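Local structure of germination protein (Bacillus megaterium, 6O59) at residues P232-N246 with F255-L268. The protein is the A subunit of a spore germinant receptor, a membrane protein thought to help sense the nutrients that trigger germination, represented here by its N-terminal domain. Residues are numbered along the deposited sequence; the frame is centred on the assembly and turned at random.
Sequences PTIYNTERPDVVAGN and FVDGTPFGLIAPAL
Ile264 N donates to Tyr235 O over 2.7 Å, with a nearly straight N-H...O angle of 175°, and Tyr235 N returns a bond to Ile264 O. The same reciprocal pairing recurs at Thr237 and Gly262, so 235-237 runs antiparallel along one edge of 262-265, with Asn236 and Leu263 the non-hydrogen-bonded pair between. Beyond the strand, Ala267 N still reaches Thr233 O at 2.9 Å, but from above the carbonyl plane.

On the face of Asn236 and Leu263, Asn236 CB lies over a face of the Phe261 ring in a CH-pi contact, 4.2 Å from its centroid, and also meets Leu263 CD2; Leu263 CD1 turns to Ile234 CD1. On the other, Ile264 lies between strand 235-237 and helix 240-248: its CB sits at the edge of the Tyr235 ring, while CG2 comes within 3.7 Å of Asn246 CG. With chi1 at -62° CG1 stands anti to the carbonyl carbon, and chi2 of -60° then turns CD1 to Val243 CA, 3.8 Å away. Val243 CG2 also approaches Gly262 CA, which carries no side chain.

Strand 235-237, helix 240-248, strand 252-256 and strand 262-265 thus form a beta-alpha-beta-beta unit, with 262-265 inserted between the other two strands of an antiparallel sheet.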
loop_
_atom_site.group_PDB
_atom_site.type_symbol
_atom_site.label_atom_id
_atom_site.label_comp_id
_atom_site.label_asym_id
_atom_site.label_seq_id
_atom_site.Cartn_x
_atom_site.Cartn_y
_atom_site.Cartn_z
ATOM N N PRO A 232 -6.156 -17.995 -16.122
ATOM C CA PRO A 232 -6.791 -16.900 -16.862
ATOM C C PRO A 232 -5.875 -16.348 -17.954
ATOM O O PRO A 232 -4.655 -16.313 -17.784
ATOM C CB PRO A 232 -7.049 -15.866 -15.758
ATOM C CG PRO A 232 -5.900 -16.087 -14.748
ATOM C CD PRO A 232 -5.306 -17.466 -15.035
ATOM N N THR A 233 -6.467 -15.892 -19.070
ATOM C CA THR A 233 -5.715 -15.214 -20.127
ATOM C C THR A 233 -5.242 -13.908 -19.542
ATOM O O THR A 233 -5.952 -13.327 -18.713
ATOM C CB THR A 233 -6.563 -15.009 -21.370
ATOM O OG1 THR A 233 -7.740 -14.259 -21.041
ATOM C CG2 THR A 233 -6.906 -16.300 -22.032
ATOM N N ILE A 234 -4.041 -13.465 -19.911
ATOM C CA ILE A 234 -3.507 -12.233 -19.323
ATOM C C ILE A 234 -3.233 -11.187 -20.415
ATOM O O ILE A 234 -2.923 -11.528 -21.572
ATOM C CB ILE A 234 -2.256 -12.470 -18.414
ATOM C CG1 ILE A 234 -1.098 -13.140 -19.188
ATOM C CG2 ILE A 234 -2.620 -13.265 -17.158
ATOM C CD1 ILE A 234 0.270 -13.180 -18.467
ATOM N N TYR A 235 -3.362 -9.908 -20.024
ATOM C CA TYR A 235 -3.104 -8.769 -20.886
ATOM C C TYR A 235 -1.971 -7.931 -20.280
ATOM O O TYR A 235 -2.067 -7.519 -19.128
ATOM C CB TYR A 235 -4.389 -7.962 -21.088
ATOM C CG TYR A 235 -4.179 -6.596 -21.697
ATOM C CD1 TYR A 235 -3.836 -6.450 -23.038
ATOM C CD2 TYR A 235 -4.332 -5.441 -20.931
ATOM C CE1 TYR A 235 -3.626 -5.190 -23.597
ATOM C CE2 TYR A 235 -4.140 -4.178 -21.484
ATOM C CZ TYR A 235 -3.792 -4.058 -22.815
ATOM O OH TYR A 235 -3.598 -2.816 -23.352
ATOM N N ASN A 236 -0.893 -7.702 -21.041
ATOM C CA ASN A 236 0.247 -6.911 -20.587
ATOM C C ASN A 236 0.101 -5.422 -20.976
ATOM O O ASN A 236 -0.168 -5.101 -22.133
ATOM C CB ASN A 236 1.551 -7.477 -21.149
ATOM C CG ASN A 236 1.680 -7.424 -22.660
ATOM O OD1 ASN A 236 0.809 -7.861 -23.410
ATOM N ND2 ASN A 236 2.781 -6.891 -23.143
ATOM N N THR A 237 0.316 -4.521 -20.017
ATOM C CA THR A 237 0.247 -3.076 -20.251
ATOM C C THR A 237 1.359 -2.375 -19.494
ATOM O O THR A 237 1.612 -2.690 -18.327
ATOM C CB THR A 237 -1.146 -2.498 -19.891
ATOM O OG1 THR A 237 -1.118 -1.085 -20.022
ATOM C CG2 THR A 237 -1.610 -2.850 -18.486
ATOM N N GLU A 238 2.005 -1.406 -20.135
ATOM C CA GLU A 238 3.053 -0.620 -19.476
ATOM C C GLU A 238 2.480 0.688 -18.903
ATOM O O GLU A 238 3.222 1.449 -18.303
ATOM C CB GLU A 238 4.211 -0.331 -20.433
ATOM C CG GLU A 238 3.860 0.531 -21.636
ATOM C CD GLU A 238 4.996 0.772 -22.612
ATOM O OE1 GLU A 238 5.869 -0.120 -22.750
ATOM O OE2 GLU A 238 5.006 1.854 -23.244
ATOM N N ARG A 239 1.154 0.911 -19.055
ATOM C CA ARG A 239 0.438 2.117 -18.649
ATOM C C ARG A 239 -0.300 1.958 -17.301
ATOM O O ARG A 239 -1.297 1.239 -17.238
ATOM C CB ARG A 239 -0.563 2.500 -19.761
ATOM C CG ARG A 239 0.053 3.162 -20.992
ATOM C CD ARG A 239 -0.964 3.367 -22.115
ATOM N NE ARG A 239 -2.012 4.349 -21.789
ATOM C CZ ARG A 239 -3.140 4.526 -22.483
ATOM N NH1 ARG A 239 -3.393 3.785 -23.554
ATOM N NH2 ARG A 239 -4.020 5.446 -22.107
ATOM N N PRO A 240 0.112 2.675 -16.225
ATOM C CA PRO A 240 -0.606 2.542 -14.926
ATOM C C PRO A 240 -2.097 2.938 -14.975
ATOM O O PRO A 240 -2.886 2.355 -14.229
ATOM C CB PRO A 240 0.187 3.456 -13.970
ATOM C CG PRO A 240 1.565 3.563 -14.605
ATOM C CD PRO A 240 1.289 3.564 -16.092
ATOM N N ASP A 241 -2.494 3.895 -15.851
ATOM C CA ASP A 241 -3.905 4.309 -15.989
ATOM C C ASP A 241 -4.774 3.164 -16.530
ATOM O O ASP A 241 -5.904 3.005 -16.075
ATOM C CB ASP A 241 -4.061 5.557 -16.857
ATOM C CG ASP A 241 -3.356 5.490 -18.191
ATOM O OD1 ASP A 241 -2.095 5.445 -18.200
ATOM O OD2 ASP A 241 -4.050 5.510 -19.225
ATOM N N VAL A 242 -4.227 2.334 -17.447
ATOM C CA VAL A 242 -4.919 1.167 -18.014
ATOM C C VAL A 242 -5.128 0.119 -16.901
ATOM O O VAL A 242 -6.222 -0.466 -16.817
ATOM C CB VAL A 242 -4.192 0.602 -19.261
ATOM C CG1 VAL A 242 -4.859 -0.671 -19.786
ATOM C CG2 VAL A 242 -4.135 1.662 -20.363
ATOM N N VAL A 243 -4.121 -0.060 -16.013
ATOM C CA VAL A 243 -4.207 -0.970 -14.857
ATOM C C VAL A 243 -5.297 -0.446 -13.922
ATOM O O VAL A 243 -6.202 -1.190 -13.554
ATOM C CB VAL A 243 -2.836 -1.141 -14.144
ATOM C CG1 VAL A 243 -2.998 -1.692 -12.730
ATOM C CG2 VAL A 243 -1.907 -2.032 -14.965
ATOM N N ALA A 244 -5.252 0.859 -13.621
ATOM C CA ALA A 244 -6.227 1.548 -12.765
ATOM C C ALA A 244 -7.665 1.337 -13.294
ATOM O O ALA A 244 -8.548 0.956 -12.519
ATOM C CB ALA A 244 -5.885 3.024 -12.675
ATOM N N GLY A 245 -7.866 1.500 -14.603
ATOM C CA GLY A 245 -9.162 1.309 -15.241
ATOM C C GLY A 245 -9.693 -0.099 -15.071
ATOM O O GLY A 245 -10.852 -0.275 -14.684
ATOM N N ASN A 246 -8.834 -1.119 -15.314
ATOM C CA ASN A 246 -9.252 -2.519 -15.159
ATOM C C ASN A 246 -9.516 -2.884 -13.700
ATOM O O ASN A 246 -10.435 -3.663 -13.426
ATOM C CB ASN A 246 -8.252 -3.473 -15.766
ATOM C CG ASN A 246 -8.274 -3.442 -17.267
ATOM O OD1 ASN A 246 -7.293 -3.086 -17.915
ATOM N ND2 ASN A 246 -9.402 -3.790 -17.862
ATOM N N PHE A 255 1.947 -7.981 -10.839
ATOM C CA PHE A 255 3.272 -7.420 -11.078
ATOM C C PHE A 255 4.321 -8.464 -10.759
ATOM O O PHE A 255 4.416 -8.918 -9.612
ATOM C CB PHE A 255 3.511 -6.134 -10.267
ATOM C CG PHE A 255 2.645 -5.001 -10.737
ATOM C CD1 PHE A 255 2.981 -4.277 -11.869
ATOM C CD2 PHE A 255 1.455 -4.692 -10.076
ATOM C CE1 PHE A 255 2.169 -3.253 -12.315
ATOM C CE2 PHE A 255 0.653 -3.644 -10.511
ATOM C CZ PHE A 255 1.018 -2.928 -11.623
ATOM N N VAL A 256 5.076 -8.873 -11.791
ATOM C CA VAL A 256 6.150 -9.859 -11.688
ATOM C C VAL A 256 7.500 -9.120 -11.636
ATOM O O VAL A 256 7.719 -8.176 -12.398
ATOM C CB VAL A 256 6.082 -10.866 -12.859
ATOM C CG1 VAL A 256 7.089 -11.998 -12.678
ATOM C CG2 VAL A 256 4.668 -11.424 -13.013
ATOM N N ASP A 257 8.388 -9.552 -10.724
ATOM C CA ASP A 257 9.722 -8.993 -10.546
ATOM C C ASP A 257 10.533 -9.106 -11.836
ATOM O O ASP A 257 10.654 -10.194 -12.416
ATOM C CB ASP A 257 10.438 -9.701 -9.384
ATOM C CG ASP A 257 11.742 -9.073 -8.927
ATOM O OD1 ASP A 257 11.911 -7.854 -9.111
ATOM O OD2 ASP A 257 12.574 -9.796 -8.349
ATOM N N GLY A 258 11.016 -7.958 -12.308
ATOM C CA GLY A 258 11.810 -7.859 -13.529
ATOM C C GLY A 258 11.039 -7.593 -14.811
ATOM O O GLY A 258 11.665 -7.301 -15.837
ATOM N N THR A 259 9.683 -7.694 -14.794
ATOM C CA THR A 259 8.899 -7.446 -16.009
ATOM C C THR A 259 8.393 -5.994 -16.004
ATOM O O THR A 259 7.712 -5.584 -15.065
ATOM C CB THR A 259 7.783 -8.472 -16.223
ATOM O OG1 THR A 259 6.668 -8.171 -15.396
ATOM C CG2 THR A 259 8.250 -9.894 -16.010
ATOM N N PRO A 260 8.703 -5.194 -17.051
ATOM C CA PRO A 260 8.309 -3.769 -17.032
ATOM C C PRO A 260 6.866 -3.494 -17.503
ATOM O O PRO A 260 6.622 -2.583 -18.315
ATOM C CB PRO A 260 9.357 -3.109 -17.937
ATOM C CG PRO A 260 9.728 -4.169 -18.894
ATOM C CD PRO A 260 9.521 -5.508 -18.243
ATOM N N PHE A 261 5.907 -4.256 -16.955
ATOM C CA PHE A 261 4.482 -4.108 -17.257
ATOM C C PHE A 261 3.579 -4.792 -16.229
ATOM O O PHE A 261 4.012 -5.664 -15.471
ATOM C CB PHE A 261 4.125 -4.611 -18.671
ATOM C CG PHE A 261 4.791 -5.885 -19.104
ATOM C CD1 PHE A 261 4.337 -7.116 -18.648
ATOM C CD2 PHE A 261 5.850 -5.861 -20.002
ATOM C CE1 PHE A 261 4.964 -8.303 -19.046
ATOM C CE2 PHE A 261 6.480 -7.047 -20.396
ATOM C CZ PHE A 261 6.025 -8.259 -19.923
ATOM N N GLY A 262 2.330 -4.345 -16.200
ATOM C CA GLY A 262 1.292 -4.912 -15.353
ATOM C C GLY A 262 0.577 -5.985 -16.139
ATOM O O GLY A 262 0.468 -5.876 -17.363
ATOM N N LEU A 263 0.136 -7.048 -15.469
ATOM C CA LEU A 263 -0.589 -8.124 -16.143
ATOM C C LEU A 263 -2.023 -8.122 -15.646
ATOM O O LEU A 263 -2.265 -8.283 -14.446
ATOM C CB LEU A 263 0.090 -9.493 -15.935
ATOM C CG LEU A 263 1.526 -9.607 -16.453
ATOM C CD1 LEU A 263 2.156 -10.907 -16.033
ATOM C CD2 LEU A 263 1.588 -9.449 -17.969
ATOM N N ILE A 264 -2.974 -7.849 -16.554
ATOM C CA ILE A 264 -4.411 -7.768 -16.249
ATOM C C ILE A 264 -5.017 -9.130 -16.474
ATOM O O ILE A 264 -4.775 -9.753 -17.515
ATOM C CB ILE A 264 -5.088 -6.675 -17.115
ATOM C CG1 ILE A 264 -4.503 -5.254 -16.836
ATOM C CG2 ILE A 264 -6.632 -6.706 -17.021
ATOM C CD1 ILE A 264 -4.629 -4.722 -15.430
ATOM N N ALA A 265 -5.780 -9.609 -15.487
ATOM C CA ALA A 265 -6.445 -10.907 -15.576
ATOM C C ALA A 265 -7.893 -10.852 -15.039
ATOM O O ALA A 265 -8.148 -10.248 -13.996
ATOM C CB ALA A 265 -5.639 -11.972 -14.837
ATOM N N PRO A 266 -8.863 -11.488 -15.730
ATOM C CA PRO A 266 -8.759 -12.182 -17.026
ATOM C C PRO A 266 -8.747 -11.132 -18.147
ATOM O O PRO A 266 -9.329 -10.056 -17.978
ATOM C CB PRO A 266 -10.014 -13.089 -17.041
ATOM C CG PRO A 266 -10.723 -12.863 -15.711
ATOM C CD PRO A 266 -10.255 -11.517 -15.254
ATOM N N ALA A 267 -8.054 -11.415 -19.265
ATOM C CA ALA A 267 -7.960 -10.465 -20.382
ATOM C C ALA A 267 -9.337 -10.229 -21.043
ATOM O O ALA A 267 -9.640 -9.103 -21.423
ATOM C CB ALA A 267 -6.948 -10.949 -21.407
ATOM N N LEU A 268 -10.176 -11.271 -21.129
ATOM C CA LEU A 268 -11.536 -11.162 -21.644
ATOM C C LEU A 268 -12.477 -11.302 -20.446
ATOM O O LEU A 268 -12.536 -12.367 -19.821
ATOM C CB LEU A 268 -11.819 -12.188 -22.756
ATOM C CG LEU A 268 -13.113 -12.027 -23.535
ATOM C CD1 LEU A 268 -13.104 -10.761 -24.396
ATOM C CD2 LEU A 268 -13.368 -13.238 -24.384
#